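PDB 5UWY: thioredoxin reductase from Streptococcus pyogenes, which probably catalyses the NADPH-dependent reduction of thioredoxin, passing electrons through its bound FAD and a redox-active disulfide. Local coordinates for residues V30-Q35 / F73-I78; C133-G138 / K280-I285; L249-S254 / T266-I271. All coordinates share one frame; numbering follows the deposited sequence.

Contact 1 of 3, residues V30-Q35 / F73-I78; sequences VAIIEQ and FNVENI. With FAD (flavin-adenine dinucleotide), chain B.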
loop_
_atom_site.group_PDB
_atom_site.type_symbol
_atom_site.label_atom_id
_atom_site.label_comp_id
_atom_site.label_asym_id
_atom_site.label_seq_id
_atom_site.Cartn_x
_atom_site.Cartn_y
_atom_site.Cartn_z
ATOM N N VAL A 30 16.560 -14.006 -0.771
ATOM C CA VAL A 30 16.367 -12.565 -0.679
ATOM C C VAL A 30 17.468 -11.967 0.182
ATOM O O VAL A 30 17.734 -12.450 1.292
ATOM C CB VAL A 30 14.987 -12.210 -0.096
ATOM C CG1 VAL A 30 14.851 -10.703 0.047
ATOM C CG2 VAL A 30 13.882 -12.781 -0.966
ATOM N N ALA A 31 18.098 -10.909 -0.319
ATOM C CA ALA A 31 19.020 -10.154 0.514
ATOM C C ALA A 31 18.787 -8.668 0.301
ATOM O O ALA A 31 18.505 -8.230 -0.817
ATOM C CB ALA A 31 20.478 -10.516 0.219
ATOM N N ILE A 32 18.890 -7.900 1.383
ATOM C CA ILE A 32 18.772 -6.447 1.330
ATOM C C ILE A 32 20.158 -5.848 1.508
ATOM O O ILE A 32 20.837 -6.142 2.497
ATOM C CB ILE A 32 17.817 -5.921 2.415
ATOM C CG1 ILE A 32 16.441 -6.578 2.307
ATOM C CG2 ILE A 32 17.700 -4.407 2.333
ATOM C CD1 ILE A 32 15.526 -6.242 3.468
ATOM N N ILE A 33 20.584 -5.006 0.566
ATOM C CA ILE A 33 21.808 -4.225 0.736
ATOM C C ILE A 33 21.406 -2.876 1.313
ATOM O O ILE A 33 20.717 -2.088 0.654
ATOM C CB ILE A 33 22.590 -4.038 -0.572
ATOM C CG1 ILE A 33 23.244 -5.347 -1.036
ATOM C CG2 ILE A 33 23.668 -2.962 -0.363
ATOM C CD1 ILE A 33 22.464 -6.093 -2.085
ATOM N N GLU A 34 21.840 -2.594 2.543
ATOM C CA GLU A 34 21.469 -1.357 3.214
ATOM C C GLU A 34 22.691 -0.618 3.730
ATOM O O GLU A 34 23.539 -1.198 4.417
ATOM C CB GLU A 34 20.510 -1.586 4.384
ATOM C CG GLU A 34 19.842 -0.296 4.849
ATOM C CD GLU A 34 19.579 0.682 3.705
ATOM O OE1 GLU A 34 18.424 0.756 3.227
ATOM O OE2 GLU A 34 20.505 1.442 3.348
ATOM N N GLN A 35 22.751 0.674 3.419
ATOM C CA GLN A 35 23.751 1.593 3.957
ATOM C C GLN A 35 23.192 2.152 5.266
ATOM O O GLN A 35 22.422 3.117 5.288
ATOM C CB GLN A 35 24.061 2.674 2.927
ATOM C CG GLN A 35 24.563 4.012 3.445
ATOM C CD GLN A 35 24.133 5.156 2.542
ATOM O OE1 GLN A 35 24.270 5.083 1.320
ATOM N NE2 GLN A 35 23.602 6.217 3.141
ATOM N N PHE A 73 12.007 -15.274 8.060
ATOM C CA PHE A 73 11.864 -15.685 6.667
ATOM C C PHE A 73 13.187 -15.722 5.903
ATOM O O PHE A 73 13.177 -15.729 4.666
ATOM C CB PHE A 73 10.887 -14.768 5.932
ATOM C CG PHE A 73 9.457 -14.909 6.376
ATOM C CD1 PHE A 73 8.817 -16.133 6.307
ATOM C CD2 PHE A 73 8.741 -13.804 6.812
ATOM C CE1 PHE A 73 7.498 -16.265 6.699
ATOM C CE2 PHE A 73 7.414 -13.930 7.196
ATOM C CZ PHE A 73 6.797 -15.163 7.144
ATOM N N ASN A 74 14.321 -15.723 6.608
ATOM C CA ASN A 74 15.642 -15.940 5.996
ATOM C C ASN A 74 16.072 -14.800 5.078
ATOM O O ASN A 74 16.844 -15.005 4.138
ATOM C CB ASN A 74 15.690 -17.262 5.226
ATOM C CG ASN A 74 16.261 -18.379 6.050
ATOM O OD1 ASN A 74 15.549 -19.029 6.813
ATOM N ND2 ASN A 74 17.557 -18.622 5.895
ATOM N N VAL A 75 15.613 -13.586 5.354
ATOM C CA VAL A 75 16.104 -12.435 4.609
ATOM C C VAL A 75 17.521 -12.140 5.073
ATOM O O VAL A 75 17.756 -11.892 6.260
ATOM C CB VAL A 75 15.199 -11.219 4.812
ATOM C CG1 VAL A 75 15.777 -10.007 4.088
ATOM C CG2 VAL A 75 13.791 -11.522 4.321
ATOM N N GLU A 76 18.479 -12.192 4.152
ATOM C CA GLU A 76 19.857 -11.919 4.547
ATOM C C GLU A 76 20.141 -10.425 4.416
ATOM O O GLU A 76 19.895 -9.824 3.362
ATOM C CB GLU A 76 20.859 -12.751 3.749
ATOM C CG GLU A 76 22.310 -12.363 4.019
ATOM C CD GLU A 76 22.815 -12.847 5.375
ATOM O OE1 GLU A 76 24.038 -12.772 5.634
ATOM O OE2 GLU A 76 21.987 -13.308 6.188
ATOM N N ASN A 77 20.623 -9.817 5.503
ATOM C CA ASN A 77 20.886 -8.383 5.554
ATOM C C ASN A 77 22.375 -8.144 5.326
ATOM O O ASN A 77 23.223 -8.688 6.050
ATOM C CB ASN A 77 20.439 -7.803 6.895
ATOM C CG ASN A 77 18.941 -7.586 6.966
ATOM O OD1 ASN A 77 18.201 -8.443 7.453
ATOM N ND2 ASN A 77 18.485 -6.437 6.482
ATOM N N ILE A 78 22.684 -7.324 4.327
ATOM C CA ILE A 78 24.047 -7.075 3.882
ATOM C C ILE A 78 24.296 -5.577 3.927
ATOM O O ILE A 78 23.572 -4.805 3.285
ATOM C CB ILE A 78 24.295 -7.612 2.463
ATOM C CG1 ILE A 78 23.952 -9.097 2.387
ATOM C CG2 ILE A 78 25.727 -7.361 2.047
ATOM C CD1 ILE A 78 24.091 -9.691 1.000
HETATM P PA FAD B . 13.314 5.325 2.154
HETATM O O1A FAD B . 12.785 4.780 3.431
HETATM O O2A FAD B . 13.687 6.811 2.154
HETATM O O5B FAD B . 14.567 4.528 1.684
HETATM C C5B FAD B . 15.899 5.005 1.964
HETATM C C4B FAD B . 16.800 3.835 2.250
HETATM O O4B FAD B . 17.654 3.598 1.105
HETATM C C3B FAD B . 17.723 4.017 3.459
HETATM O O3B FAD B . 17.710 2.868 4.301
HETATM C C2B FAD B . 19.092 4.261 2.818
HETATM O O2B FAD B . 20.141 3.801 3.664
HETATM C C1B FAD B . 18.970 3.402 1.562
HETATM N N9A FAD B . 19.903 3.740 0.487
HETATM C C8A FAD B . 19.893 4.848 -0.321
HETATM N N7A FAD B . 20.863 4.880 -1.206
HETATM C C5A FAD B . 21.556 3.706 -0.964
HETATM C C6A FAD B . 22.698 3.140 -1.567
HETATM N N6A FAD B . 23.361 3.708 -2.575
HETATM N N1A FAD B . 23.135 1.952 -1.086
HETATM C C2A FAD B . 22.472 1.381 -0.077
HETATM N N3A FAD B . 21.389 1.820 0.565
HETATM C C4A FAD B . 20.981 2.994 0.070
HETATM N N1 FAD B . 5.814 8.771 6.452
HETATM C C2 FAD B . 4.518 8.598 6.845
HETATM O O2 FAD B . 3.840 7.641 6.451
HETATM N N3 FAD B . 3.939 9.509 7.713
HETATM C C4 FAD B . 4.548 10.625 8.244
HETATM O O4 FAD B . 3.928 11.364 9.008
HETATM C C4X FAD B . 5.922 10.804 7.817
HETATM N N5 FAD B . 6.575 11.838 8.270
HETATM C C5X FAD B . 7.886 12.012 7.862
HETATM C C6 FAD B . 8.593 13.113 8.341
HETATM C C7 FAD B . 9.913 13.335 7.966
HETATM C C7M FAD B . 10.644 14.536 8.506
HETATM C C8 FAD B . 10.545 12.436 7.090
HETATM C C8M FAD B . 11.974 12.648 6.665
HETATM C C9 FAD B . 9.842 11.335 6.610
HETATM C C9A FAD B . 8.521 11.116 6.987
HETATM N N10 FAD B . 7.773 10.019 6.506
HETATM C C10 FAD B . 6.471 9.825 6.915
HETATM C "C1'" FAD B . 8.390 9.019 5.616
HETATM C "C2'" FAD B . 8.023 9.183 4.144
HETATM O "O2'" FAD B . 6.796 8.514 3.848
HETATM C "C3'" FAD B . 9.131 8.572 3.285
HETATM O "O3'" FAD B . 8.960 9.052 1.957
HETATM C "C4'" FAD B . 9.193 7.040 3.250
HETATM O "O4'" FAD B . 9.748 6.555 4.473
HETATM C "C5'" FAD B . 10.013 6.527 2.083
HETATM O "O5'" FAD B . 10.045 5.084 2.113
HETATM P P FAD B . 10.912 4.263 1.077
HETATM O O1P FAD B . 10.250 4.337 -0.302
HETATM O O2P FAD B . 11.193 2.876 1.526
HETATM O O3P FAD B . 12.266 5.093 0.988
#
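Val30-Glu34 and Glu76-Ile78 run side by side as parallel strands, their short axes approaching to 4.7 Å with 23° between their directions. Ala31, Ile32 and Ile33 bridge to Glu76, Asn77 and Ile78 in turn, and the backbone bonds follow the parallel pattern. Glu76 uses both its backbone groups, N donating to Val30 O and O accepting from Ile32 N. Ile78 repeats this two residues on: its N bonds to Ile32 O at 2.9 Å, and its O receives Glu34 N.

On one face lie Ala31, Ile33, Glu76 and Ile78. There the far end of Ile78 reaches back along the sheet, its CD1 coming 3.8 Å from Ala31 CB, while Ile33 CG1 stays alongside Ile78 CB. Tyr5 and Leu8 of the neighbouring strand continue this apolar layer. The face of Ile32 and Asn77 is turned to helices 14-25 and 59-71. Here Ile32 carries CG1 beside its backbone N (chi1 -56°), which directs CD1 to Val75 CG1 at 3.8 Å; Leu70 touches both side chains, and Ala20 also meets Ile32.

Glu34 closes the strand. With CG trans to the backbone N (chi1 -165°) and a bend at the next bond, its carboxylate turns away from residues 73-78 to the adenosine ribose of FAD. OE1 accepts a hydrogen bond from O3B and OE2 one from O2B, both modelled too short for their lengths to be trusted, and OE1 also receives Ser12 N. Two oxygens thus hold the vicinal ribose diol, with the glycine-rich turn as second shell. A parallel sheet whose second strand in the chain ends in an acid that binds the ribose, following a GxGxxG-type turn, is typical of the Rossmann-type FAD-binding fold.

Contact 2 of 3, residues C133-G138 / K280-I285; sequences CAVCDG and KDLRQI. With FAD (flavin-adenine dinucleotide), chain B.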
loop_
_atom_site.group_PDB
_atom_site.type_symbol
_atom_site.label_atom_id
_atom_site.label_comp_id
_atom_site.label_asym_id
_atom_site.label_seq_id
_atom_site.Cartn_x
_atom_site.Cartn_y
_atom_site.Cartn_z
ATOM N N CYS A 133 6.877 17.762 5.337
ATOM C CA CYS A 133 5.768 16.931 4.874
ATOM C C CYS A 133 4.493 17.376 5.584
ATOM O O CYS A 133 4.275 17.023 6.745
ATOM C CB CYS A 133 6.067 15.463 5.132
ATOM S SG CYS A 133 5.090 14.320 4.166
ATOM N N ALA A 134 3.647 18.123 4.870
ATOM C CA ALA A 134 2.402 18.600 5.463
ATOM C C ALA A 134 1.396 17.468 5.636
ATOM O O ALA A 134 0.707 17.395 6.659
ATOM C CB ALA A 134 1.817 19.722 4.607
ATOM N N VAL A 135 1.285 16.583 4.640
ATOM C CA VAL A 135 0.443 15.397 4.763
ATOM C C VAL A 135 0.881 14.539 5.939
ATOM O O VAL A 135 0.080 13.780 6.495
ATOM C CB VAL A 135 0.476 14.588 3.445
ATOM C CG1 VAL A 135 -0.476 13.400 3.507
ATOM C CG2 VAL A 135 0.130 15.484 2.267
ATOM N N CYS A 136 2.137 14.676 6.356
ATOM C CA CYS A 136 2.749 13.808 7.351
ATOM C C CYS A 136 2.457 14.262 8.780
ATOM O O CYS A 136 1.861 13.515 9.564
ATOM C CB CYS A 136 4.257 13.741 7.083
ATOM S SG CYS A 136 4.684 12.865 5.545
ATOM N N ASP A 137 2.867 15.483 9.131
ATOM C CA ASP A 137 2.729 15.986 10.492
ATOM C C ASP A 137 1.805 17.194 10.598
ATOM O O ASP A 137 1.713 17.795 11.675
ATOM C CB ASP A 137 4.106 16.331 11.066
ATOM C CG ASP A 137 5.182 15.353 10.631
ATOM O OD1 ASP A 137 4.975 14.131 10.789
ATOM O OD2 ASP A 137 6.236 15.806 10.133
ATOM N N GLY A 138 1.111 17.561 9.519
ATOM C CA GLY A 138 0.249 18.731 9.565
ATOM C C GLY A 138 -0.873 18.621 10.581
ATOM O O GLY A 138 -1.273 19.623 11.178
ATOM N N LYS A 280 5.965 9.214 -8.675
ATOM C CA LYS A 280 4.638 9.076 -8.091
ATOM C C LYS A 280 4.294 10.364 -7.362
ATOM O O LYS A 280 5.133 11.251 -7.195
ATOM C CB LYS A 280 4.559 7.876 -7.145
ATOM C CG LYS A 280 5.692 7.801 -6.140
ATOM C CD LYS A 280 5.213 7.256 -4.803
ATOM C CE LYS A 280 5.099 5.738 -4.842
ATOM N NZ LYS A 280 5.023 5.137 -3.485
ATOM N N ASP A 281 3.045 10.446 -6.910
ATOM C CA ASP A 281 2.513 11.654 -6.289
ATOM C C ASP A 281 2.483 11.585 -4.767
ATOM O O ASP A 281 2.971 12.498 -4.099
ATOM C CB ASP A 281 1.111 11.929 -6.834
ATOM C CG ASP A 281 1.128 12.275 -8.305
ATOM O OD1 ASP A 281 1.960 13.106 -8.723
ATOM O OD2 ASP A 281 0.342 11.657 -9.056
ATOM N N LEU A 282 1.921 10.527 -4.197
ATOM C CA LEU A 282 1.784 10.408 -2.752
ATOM C C LEU A 282 2.859 9.460 -2.238
ATOM O O LEU A 282 2.879 8.280 -2.604
ATOM C CB LEU A 282 0.382 9.929 -2.379
ATOM C CG LEU A 282 0.218 9.625 -0.895
ATOM C CD1 LEU A 282 -0.007 10.914 -0.128
ATOM C CD2 LEU A 282 -0.934 8.671 -0.650
ATOM N N ARG A 283 3.757 9.980 -1.408
ATOM C CA ARG A 283 4.904 9.228 -0.899
ATOM C C ARG A 283 4.710 9.000 0.601
ATOM O O ARG A 283 5.021 9.865 1.423
ATOM C CB ARG A 283 6.197 9.975 -1.206
ATOM C CG ARG A 283 6.747 9.680 -2.591
ATOM C CD ARG A 283 7.918 10.587 -2.958
ATOM N NE ARG A 283 8.437 10.293 -4.294
ATOM C CZ ARG A 283 8.176 11.009 -5.385
ATOM N NH1 ARG A 283 7.409 12.089 -5.314
ATOM N NH2 ARG A 283 8.692 10.651 -6.552
ATOM N N GLN A 284 4.184 7.825 0.945
ATOM C CA GLN A 284 3.860 7.484 2.323
ATOM C C GLN A 284 4.286 6.051 2.596
ATOM O O GLN A 284 4.582 5.286 1.676
ATOM C CB GLN A 284 2.363 7.639 2.610
ATOM C CG GLN A 284 1.790 9.009 2.331
ATOM C CD GLN A 284 2.324 10.070 3.267
ATOM O OE1 GLN A 284 2.161 9.979 4.485
ATOM N NE2 GLN A 284 2.960 11.087 2.704
ATOM N N ILE A 285 4.287 5.680 3.881
ATOM C CA ILE A 285 4.604 4.301 4.244
ATOM C C ILE A 285 3.561 3.351 3.656
ATOM O O ILE A 285 3.882 2.216 3.285
ATOM C CB ILE A 285 4.728 4.140 5.783
ATOM C CG1 ILE A 285 5.979 4.827 6.335
ATOM C CG2 ILE A 285 4.804 2.675 6.189
ATOM C CD1 ILE A 285 5.760 5.520 7.672
HETATM P PA FAD B . 13.314 5.325 2.154
HETATM O O1A FAD B . 12.785 4.780 3.431
HETATM O O2A FAD B . 13.687 6.811 2.154
HETATM O O5B FAD B . 14.567 4.528 1.684
HETATM C C5B FAD B . 15.899 5.005 1.964
HETATM C C4B FAD B . 16.800 3.835 2.250
HETATM O O4B FAD B . 17.654 3.598 1.105
HETATM C C3B FAD B . 17.723 4.017 3.459
HETATM O O3B FAD B . 17.710 2.868 4.301
HETATM C C2B FAD B . 19.092 4.261 2.818
HETATM O O2B FAD B . 20.141 3.801 3.664
HETATM C C1B FAD B . 18.970 3.402 1.562
HETATM N N9A FAD B . 19.903 3.740 0.487
HETATM C C8A FAD B . 19.893 4.848 -0.321
HETATM N N7A FAD B . 20.863 4.880 -1.206
HETATM C C5A FAD B . 21.556 3.706 -0.964
HETATM C C6A FAD B . 22.698 3.140 -1.567
HETATM N N6A FAD B . 23.361 3.708 -2.575
HETATM N N1A FAD B . 23.135 1.952 -1.086
HETATM C C2A FAD B . 22.472 1.381 -0.077
HETATM N N3A FAD B . 21.389 1.820 0.565
HETATM C C4A FAD B . 20.981 2.994 0.070
HETATM N N1 FAD B . 5.814 8.771 6.452
HETATM C C2 FAD B . 4.518 8.598 6.845
HETATM O O2 FAD B . 3.840 7.641 6.451
HETATM N N3 FAD B . 3.939 9.509 7.713
HETATM C C4 FAD B . 4.548 10.625 8.244
HETATM O O4 FAD B . 3.928 11.364 9.008
HETATM C C4X FAD B . 5.922 10.804 7.817
HETATM N N5 FAD B . 6.575 11.838 8.270
HETATM C C5X FAD B . 7.886 12.012 7.862
HETATM C C6 FAD B . 8.593 13.113 8.341
HETATM C C7 FAD B . 9.913 13.335 7.966
HETATM C C7M FAD B . 10.644 14.536 8.506
HETATM C C8 FAD B . 10.545 12.436 7.090
HETATM C C8M FAD B . 11.974 12.648 6.665
HETATM C C9 FAD B . 9.842 11.335 6.610
HETATM C C9A FAD B . 8.521 11.116 6.987
HETATM N N10 FAD B . 7.773 10.019 6.506
HETATM C C10 FAD B . 6.471 9.825 6.915
HETATM C "C1'" FAD B . 8.390 9.019 5.616
HETATM C "C2'" FAD B . 8.023 9.183 4.144
HETATM O "O2'" FAD B . 6.796 8.514 3.848
HETATM C "C3'" FAD B . 9.131 8.572 3.285
HETATM O "O3'" FAD B . 8.960 9.052 1.957
HETATM C "C4'" FAD B . 9.193 7.040 3.250
HETATM O "O4'" FAD B . 9.748 6.555 4.473
HETATM C "C5'" FAD B . 10.013 6.527 2.083
HETATM O "O5'" FAD B . 10.045 5.084 2.113
HETATM P P FAD B . 10.912 4.263 1.077
HETATM O O1P FAD B . 10.250 4.337 -0.302
HETATM O O2P FAD B . 11.193 2.876 1.526
HETATM O O3P FAD B . 12.266 5.093 0.988
#
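Cys133, at the N-cap of helix 134-137, has SG 4.1 Å from Gln284 NE2, a van der Waals approach. Val135, two residues on, offers CG1 to Leu282 CD1 at 4.4 Å, a loose apolar touch beside which Gln297 of the second subunit also packs. Cys136 completes the disulfide with Cys133, SG to SG 2.0 Å. Its chi1 of -68° sets SG beside its backbone N, placing Cys136 SG over the flavin face, 3.3 Å from FAD C4X and 3.8 Å from Gln284 NE2. The Cys136 carbonyl is held by Arg25 of the second subunit. Asp137 lies instead at the ring edge near O4 and N5, its OD2 hydrogen-bonded to Ser131.

Across the contact, Gln284 bends at chi2 (-67°), bringing NE2 round near the sulfurs; a weak bond from Asn50 to OE1 helps settle which way its amide is turned. Ile285 N, in the first turn of helix 285-304, bonds to FAD O2 at 3.3 Å, nearly straight at 169°. The disulfide, with Cys136 SG over C4X, is consistent with the flavin-oxidising conformation of this family, ready to receive electrons, while the helix N-terminus at O2 would probably stabilise negative charge on the reduced pyrimidine ring.

Contact 3 of 3, residues L249-S254 / T266-I271; sequences LEITDS and TSIPGI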
loop_
_atom_site.group_PDB
_atom_site.type_symbol
_atom_site.label_atom_id
_atom_site.label_comp_id
_atom_site.label_asym_id
_atom_site.label_seq_id
_atom_site.Cartn_x
_atom_site.Cartn_y
_atom_site.Cartn_z
ATOM N N LEU A 249 21.441 3.129 -16.771
ATOM C CA LEU A 249 20.405 2.197 -17.194
ATOM C C LEU A 249 19.244 2.855 -17.927
ATOM O O LEU A 249 18.402 2.138 -18.476
ATOM C CB LEU A 249 19.874 1.421 -15.980
ATOM C CG LEU A 249 20.796 0.380 -15.335
ATOM C CD1 LEU A 249 21.948 1.029 -14.575
ATOM C CD2 LEU A 249 20.008 -0.542 -14.414
ATOM N N GLU A 250 19.178 4.189 -17.947
ATOM C CA GLU A 250 18.130 4.923 -18.662
ATOM C C GLU A 250 16.735 4.521 -18.188
ATOM O O GLU A 250 15.795 4.407 -18.977
ATOM C CB GLU A 250 18.261 4.742 -20.176
ATOM C CG GLU A 250 19.504 5.380 -20.769
ATOM C CD GLU A 250 19.841 4.831 -22.141
ATOM O OE1 GLU A 250 20.681 3.909 -22.223
ATOM O OE2 GLU A 250 19.267 5.319 -23.137
ATOM N N ILE A 251 16.599 4.301 -16.878
ATOM C CA ILE A 251 15.312 3.985 -16.277
ATOM C C ILE A 251 14.738 5.161 -15.508
ATOM O O ILE A 251 13.621 5.066 -14.978
ATOM C CB ILE A 251 15.428 2.748 -15.368
ATOM C CG1 ILE A 251 16.075 3.119 -14.035
ATOM C CG2 ILE A 251 16.271 1.690 -16.048
ATOM C CD1 ILE A 251 16.389 1.921 -13.158
ATOM N N THR A 252 15.462 6.271 -15.441
ATOM C CA THR A 252 15.047 7.458 -14.712
ATOM C C THR A 252 14.459 8.490 -15.668
ATOM O O THR A 252 14.604 8.402 -16.890
ATOM C CB THR A 252 16.233 8.057 -13.951
ATOM O OG1 THR A 252 17.348 8.201 -14.842
ATOM C CG2 THR A 252 16.636 7.151 -12.801
ATOM N N ASP A 253 13.786 9.481 -15.091
ATOM C CA ASP A 253 13.282 10.611 -15.854
ATOM C C ASP A 253 14.308 11.744 -15.800
ATOM O O ASP A 253 15.433 11.568 -15.323
ATOM C CB ASP A 253 11.905 11.036 -15.338
ATOM C CG ASP A 253 11.930 11.500 -13.890
ATOM O OD1 ASP A 253 12.989 11.399 -13.238
ATOM O OD2 ASP A 253 10.880 11.971 -13.403
ATOM N N SER A 254 13.927 12.924 -16.293
ATOM C CA SER A 254 14.855 14.050 -16.312
ATOM C C SER A 254 15.273 14.447 -14.901
ATOM O O SER A 254 16.434 14.804 -14.666
ATOM C CB SER A 254 14.227 15.235 -17.044
ATOM O OG SER A 254 12.860 15.380 -16.695
ATOM N N THR A 266 10.423 -2.100 -14.444
ATOM C CA THR A 266 11.178 -1.090 -15.164
ATOM C C THR A 266 11.263 -1.467 -16.648
ATOM O O THR A 266 10.954 -2.592 -17.044
ATOM C CB THR A 266 12.555 -0.959 -14.486
ATOM O OG1 THR A 266 12.434 -0.123 -13.329
ATOM C CG2 THR A 266 13.626 -0.400 -15.377
ATOM N N SER A 267 11.633 -0.492 -17.488
ATOM C CA SER A 267 11.939 -0.782 -18.885
ATOM C C SER A 267 12.978 -1.892 -19.041
ATOM O O SER A 267 13.041 -2.516 -20.104
ATOM C CB SER A 267 12.433 0.482 -19.588
ATOM O OG SER A 267 13.639 0.945 -19.005
ATOM N N ILE A 268 13.782 -2.139 -18.016
ATOM C CA ILE A 268 14.754 -3.245 -18.034
ATOM C C ILE A 268 14.083 -4.457 -17.384
ATOM O O ILE A 268 13.772 -4.417 -16.192
ATOM C CB ILE A 268 16.034 -2.866 -17.281
ATOM C CG1 ILE A 268 16.741 -1.709 -17.983
ATOM C CG2 ILE A 268 16.953 -4.073 -17.177
ATOM C CD1 ILE A 268 18.121 -1.421 -17.440
ATOM N N PRO A 269 13.868 -5.543 -18.134
ATOM C CA PRO A 269 13.209 -6.717 -17.538
ATOM C C PRO A 269 14.050 -7.317 -16.423
ATOM O O PRO A 269 15.260 -7.512 -16.564
ATOM C CB PRO A 269 13.069 -7.683 -18.725
ATOM C CG PRO A 269 13.274 -6.839 -19.954
ATOM C CD PRO A 269 14.215 -5.756 -19.543
ATOM N N GLY A 270 13.394 -7.606 -15.297
ATOM C CA GLY A 270 14.033 -8.207 -14.149
ATOM C C GLY A 270 14.382 -7.237 -13.037
ATOM O O GLY A 270 14.646 -7.672 -11.910
ATOM N N ILE A 271 14.395 -5.938 -13.322
ATOM C CA ILE A 271 14.698 -4.912 -12.334
ATOM C C ILE A 271 13.421 -4.135 -12.047
ATOM O O ILE A 271 12.712 -3.728 -12.974
ATOM C CB ILE A 271 15.831 -3.987 -12.810
ATOM C CG1 ILE A 271 17.125 -4.783 -12.977
ATOM C CG2 ILE A 271 16.033 -2.841 -11.833
ATOM C CD1 ILE A 271 18.197 -4.054 -13.749
HETATM O O HOH W 1 12.634 3.867 -18.883
#
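Leu249 and Ile268 cross at about a right angle, and the end of Ile268 does most of the touching. Its CD1 lies 3.6 Å from Leu249 CB and 3.7 Å from Leu249 CD2, tucked against the flank of the leucine. The same CD2 also meets Ile271 CD1 at 4.0 Å, again crosswise. Ile251 meets the other end of the patch through its short branch: CG1 sits between the backbone N and carbonyl carbon (chi1 77°), so CG2, beside the N, faces residues 266-271. It touches Thr266 CG2, and reaches Ile268 CD1 at 3.9 Å, both side chains lying nearly perpendicular to it. Ile258 extends the patch, touching Ile251 and Thr266.

At the solvent edge the polar link is indirect, a water donating to Glu250 O (3.2 Å) and also hydrogen-bonded to Ser267 OG.

Residues 266-271 get their shape from a type II turn over Ile268-Ile271, with Gly270 at a positive phi of 101° and Thr266 N bonded to Ile271 O. This is apolar packing between two irregular stretches of one long connection, whose turn leads into strand 271-273 at an edge of the FAD-domain parallel sheet.

Contacts 1 and 2 address opposite ends of one FAD: Glu34, at the end of strand 30-34, takes the adenosine ribose, while 133-138 and 280-285 meet the flavin. Their centres are accordingly 27 Å apart, with nearest atoms about 13 Å apart. Contact 3 binds no cofactor, the side chain of Leu249 being about 12 Å from FAD. In the five-stranded parallel sheet, contact 1 forms the 76-79 edge, and contact 3 leads into strand 271-273 at the other. Along the chain contact 3 is nested in the loop closed by contact 2. From strand 271-273 the chain continues to 280-285, about 7 Å from contact 3 between nearest atoms.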